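Glutamine--tRNA ligase (Saccharomyces cerevisiae, PDB 3TL4) joins glutamine to tRNA(Gln) at the cost of ATP, the chain here being its appended N-terminal tRNA-binding domain. Local coordinates at residues 82-85 with 86-89; 116-119 with 120-123. All blocks are in the same frame, centred on the assembly; numbering follows the deposited sequence.

Contact 1 of 2, residues 82-85 with 86-89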
loop_
_atom_site.group_PDB
_atom_site.type_symbol
_atom_site.label_atom_id
_atom_site.label_comp_id
_atom_site.label_asym_id
_atom_site.label_seq_id
_atom_site.Cartn_x
_atom_site.Cartn_y
_atom_site.Cartn_z
ATOM N N LEU A 82 -1.091 -1.434 -9.779
ATOM C CA LEU A 82 -0.547 -1.431 -8.427
ATOM C C LEU A 82 -0.433 0.003 -7.934
ATOM O O LEU A 82 0.497 0.720 -8.316
ATOM C CB LEU A 82 0.830 -2.092 -8.420
ATOM C CG LEU A 82 0.896 -3.505 -9.006
ATOM C CD1 LEU A 82 2.325 -3.995 -9.029
ATOM C CD2 LEU A 82 0.018 -4.471 -8.210
ATOM N N LYS A 83 -1.376 0.413 -7.085
ATOM C CA LYS A 83 -1.497 1.806 -6.651
ATOM C C LYS A 83 -0.858 2.109 -5.298
ATOM O O LYS A 83 -0.589 3.268 -4.998
ATOM C CB LYS A 83 -2.973 2.237 -6.593
ATOM C CG LYS A 83 -3.746 2.107 -7.888
ATOM C CD LYS A 83 -3.157 2.982 -8.993
ATOM C CE LYS A 83 -3.469 4.460 -8.782
ATOM N NZ LYS A 83 -3.023 5.317 -9.925
ATOM N N THR A 84 -0.634 1.095 -4.467
ATOM C CA THR A 84 -0.119 1.358 -3.116
ATOM C C THR A 84 1.182 0.612 -2.823
ATOM O O THR A 84 1.531 -0.345 -3.524
ATOM C CB THR A 84 -1.168 1.020 -2.020
ATOM O OG1 THR A 84 -1.463 -0.377 -2.057
ATOM C CG2 THR A 84 -2.455 1.790 -2.247
ATOM N N SER A 85 1.895 1.069 -1.795
ATOM C CA SER A 85 3.100 0.400 -1.316
ATOM C C SER A 85 2.762 -1.017 -0.921
ATOM O O SER A 85 3.574 -1.933 -1.077
ATOM C CB SER A 85 3.661 1.109 -0.088
ATOM O OG SER A 85 4.067 2.417 -0.412
ATOM N N LEU A 86 1.559 -1.167 -0.381
ATOM C CA LEU A 86 1.033 -2.453 0.049
ATOM C C LEU A 86 0.867 -3.415 -1.132
ATOM O O LEU A 86 1.237 -4.577 -1.034
ATOM C CB LEU A 86 -0.297 -2.245 0.771
ATOM C CG LEU A 86 -0.811 -3.431 1.577
ATOM C CD1 LEU A 86 0.074 -3.644 2.787
ATOM C CD2 LEU A 86 -2.253 -3.211 2.001
ATOM N N GLN A 87 0.326 -2.929 -2.246
ATOM C CA GLN A 87 0.174 -3.761 -3.450
ATOM C C GLN A 87 1.524 -4.084 -4.059
ATOM O O GLN A 87 1.731 -5.180 -4.588
ATOM C CB GLN A 87 -0.682 -3.070 -4.511
ATOM C CG GLN A 87 -2.163 -2.966 -4.169
ATOM C CD GLN A 87 -2.975 -2.449 -5.335
ATOM O OE1 GLN A 87 -3.071 -1.246 -5.552
ATOM N NE2 GLN A 87 -3.562 -3.359 -6.095
ATOM N N VAL A 88 2.441 -3.126 -3.995
ATOM C CA VAL A 88 3.772 -3.342 -4.552
ATOM C C VAL A 88 4.543 -4.374 -3.731
ATOM O O VAL A 88 5.252 -5.216 -4.283
ATOM C CB VAL A 88 4.571 -2.040 -4.676
ATOM C CG1 VAL A 88 5.973 -2.325 -5.207
ATOM C CG2 VAL A 88 3.839 -1.075 -5.593
ATOM N N ASP A 89 4.401 -4.308 -2.415
ATOM C CA ASP A 89 5.037 -5.294 -1.547
ATOM C C ASP A 89 4.478 -6.700 -1.821
ATOM O O ASP A 89 5.233 -7.664 -1.943
ATOM C CB ASP A 89 4.889 -4.906 -0.067
ATOM C CG ASP A 89 5.548 -5.913 0.875
ATOM O OD1 ASP A 89 6.790 -5.883 1.026
ATOM O OD2 ASP A 89 4.820 -6.737 1.464
#

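Contact 2 of 2, residues 116-119 with 120-123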
loop_
_atom_site.group_PDB
_atom_site.type_symbol
_atom_site.label_atom_id
_atom_site.label_comp_id
_atom_site.label_asym_id
_atom_site.label_seq_id
_atom_site.Cartn_x
_atom_site.Cartn_y
_atom_site.Cartn_z
ATOM N N GLU A 116 -11.770 -3.099 -5.237
ATOM C CA GLU A 116 -12.164 -1.837 -4.615
ATOM C C GLU A 116 -13.255 -2.018 -3.557
ATOM O O GLU A 116 -14.415 -2.278 -3.879
ATOM C CB GLU A 116 -12.602 -0.790 -5.640
ATOM C CG GLU A 116 -12.926 0.546 -4.967
ATOM C CD GLU A 116 -13.445 1.604 -5.923
ATOM O OE1 GLU A 116 -12.781 1.851 -6.955
ATOM O OE2 GLU A 116 -14.519 2.190 -5.639
ATOM N N ILE A 117 -12.862 -1.876 -2.297
ATOM C CA ILE A 117 -13.785 -1.932 -1.177
ATOM C C ILE A 117 -14.454 -0.575 -0.981
ATOM O O ILE A 117 -13.787 0.427 -0.729
ATOM C CB ILE A 117 -13.047 -2.301 0.107
ATOM C CG1 ILE A 117 -12.037 -3.417 -0.171
ATOM C CG2 ILE A 117 -14.031 -2.692 1.197
ATOM C CD1 ILE A 117 -12.655 -4.699 -0.628
ATOM N N THR A 118 -15.775 -0.551 -1.097
ATOM C CA THR A 118 -16.535 0.693 -1.019
ATOM C C THR A 118 -16.769 1.091 0.432
ATOM O O THR A 118 -16.680 0.254 1.327
ATOM C CB THR A 118 -17.904 0.544 -1.698
ATOM O OG1 THR A 118 -18.669 -0.449 -1.010
ATOM C CG2 THR A 118 -17.744 0.114 -3.142
ATOM N N GLU A 119 -17.065 2.366 0.671
ATOM C CA GLU A 119 -17.446 2.803 2.010
ATOM C C GLU A 119 -18.540 1.885 2.576
ATOM O O GLU A 119 -18.566 1.581 3.770
ATOM C CB GLU A 119 -17.939 4.250 1.991
ATOM C CG GLU A 119 -19.071 4.490 2.986
ATOM C CD GLU A 119 -19.550 5.930 3.052
ATOM O OE1 GLU A 119 -19.096 6.761 2.235
ATOM O OE2 GLU A 119 -20.384 6.228 3.936
ATOM N N ASP A 120 -19.448 1.446 1.714
ATOM C CA ASP A 120 -20.559 0.617 2.150
ATOM C C ASP A 120 -20.089 -0.760 2.625
ATOM O O ASP A 120 -20.628 -1.331 3.568
ATOM C CB ASP A 120 -21.550 0.472 1.009
ATOM C CG ASP A 120 -22.944 0.222 1.490
ATOM O OD1 ASP A 120 -23.618 1.208 1.851
ATOM O OD2 ASP A 120 -23.367 -0.955 1.510
ATOM N N GLN A 121 -19.069 -1.296 1.968
ATOM C CA GLN A 121 -18.522 -2.577 2.399
ATOM C C GLN A 121 -17.733 -2.440 3.712
ATOM O O GLN A 121 -17.888 -3.265 4.614
ATOM C CB GLN A 121 -17.657 -3.214 1.311
ATOM C CG GLN A 121 -18.307 -3.260 -0.072
ATOM C CD GLN A 121 -17.391 -3.904 -1.103
ATOM O OE1 GLN A 121 -17.240 -5.124 -1.135
ATOM N NE2 GLN A 121 -16.768 -3.086 -1.942
ATOM N N VAL A 122 -16.891 -1.410 3.827
ATOM C CA VAL A 122 -16.203 -1.147 5.099
ATOM C C VAL A 122 -17.246 -1.153 6.221
ATOM O O VAL A 122 -17.085 -1.829 7.233
ATOM C CB VAL A 122 -15.411 0.204 5.089
ATOM C CG1 VAL A 122 -14.800 0.488 6.450
ATOM C CG2 VAL A 122 -14.320 0.202 4.016
ATOM N N ARG A 123 -18.335 -0.423 6.004
ATOM C CA ARG A 123 -19.422 -0.301 6.974
ATOM C C ARG A 123 -20.030 -1.663 7.343
ATOM O O ARG A 123 -20.286 -1.941 8.504
ATOM C CB ARG A 123 -20.494 0.650 6.422
ATOM C CG ARG A 123 -21.697 0.885 7.324
ATOM C CD ARG A 123 -22.408 2.218 6.981
ATOM N NE ARG A 123 -22.073 3.235 7.972
ATOM C CZ ARG A 123 -21.547 4.418 7.692
ATOM N NH1 ARG A 123 -21.311 4.762 6.437
ATOM N NH2 ARG A 123 -21.280 5.260 8.674
#

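Contact 1 of 2, residues 82-85 with 86-89
Q87 reaches back from the first turn of helix 85-98 to the loop that leads into it. Its CG is anti to its own carbonyl carbon (chi1 -71°) and the chain runs on extended, which carries the amide to the backbone of K83. There OE1 of Q87 accepts from N of K83 at 2.8 Å. The bond is fairly straight at the hydrogen (161°), but the donor sits well above the plane of the amide carbonyl. NE2 of Q87 donates to the backbone O of S111, so the amide ties two loops to the helix start. T84 is the N-cap residue of this helix. Its OG1 accepts from N of Q87 at 3.1 Å and also lies 3.4 Å from CG of Q87, so the hydroxyl that caps the helix also rests against the side chain of Q87. With an alanine in place of Q87, N of K83 and O of S111 would probably lose the amide that joins them, and the loop would be less tied to the helix start. The helical backbone bonds begin here, from N of V88 to O of T84 (3.0 Å) and from N of D89 to O of S85 (2.8 Å). CB of S85 points away from residues 86-89, and its OG hydrogen-bonds to OD1 of N57. On the buried side, CD2 of L82 lies 4.0 Å from CB of Q87. V88 packs on L54, L58 and F61 of helix 49-62.

Contact 2 of 2, residues 116-119 with 120-123
Residues 116-119 come in as an extended loop and turn into helix 119-132 at T118. N of V122 donates to O of T118 at 3.0 Å, almost straight (170°), and N of R123 donates to O of E119 at 3.0 Å. N of Q121 donates to OG1 of T118 at 3.1 Å, and more weakly to O of T118. T118 is the N-cap residue, and the bond to its OG1 is the capping bond. The threonine holds OG1 between its backbone N and carbonyl carbon (chi1 63°), facing the first turn. Q121 reaches back across it, extended beyond CG. CG of Q121 lies 3.0 Å from OG1 of T118. NE2 of Q121 makes weak bonds to O of E116 and to that same OG1, but it also lies 2.9 Å from N of T118, another donor, so the turn of the amide is doubtful. E119 and R123, four residues apart, run side by side. OE2 of E119 meets NH1 of R123 at 3.0 Å in a salt bridge, at the edge of the guanidinium, with the carboxylate plane turned 50° from it. NE of R123 bridges to E173 on helix 166-178. CG2 of I117 touches CB of Q121 (3.7 Å) and CG2 of V122 (4.1 Å), while V122 packs on F166 and I169 of helix 166-178.

Both contacts are helix starts in the all-helical tRNA-binding domain, and both belong to the region of the protein assigned to non-specific RNA binding. Contact 1 comes first along the chain, where the loop after helix 70-78 enters helix 85-98. Contact 2 follows, where the loop after helix 104-109 enters helix 119-132. Their centres are 19 Å apart and their nearest atoms about 8 Å, so they do not touch. The centre of contact 1 lies about 4 Å from the centre of the chain, and it packs against helices 49-62 and 70-78. The centre of contact 2 lies about 17 Å from that point, at the surface, beside helix 166-178. A threonine N-cap thus opens a helix in two different parts of the domain.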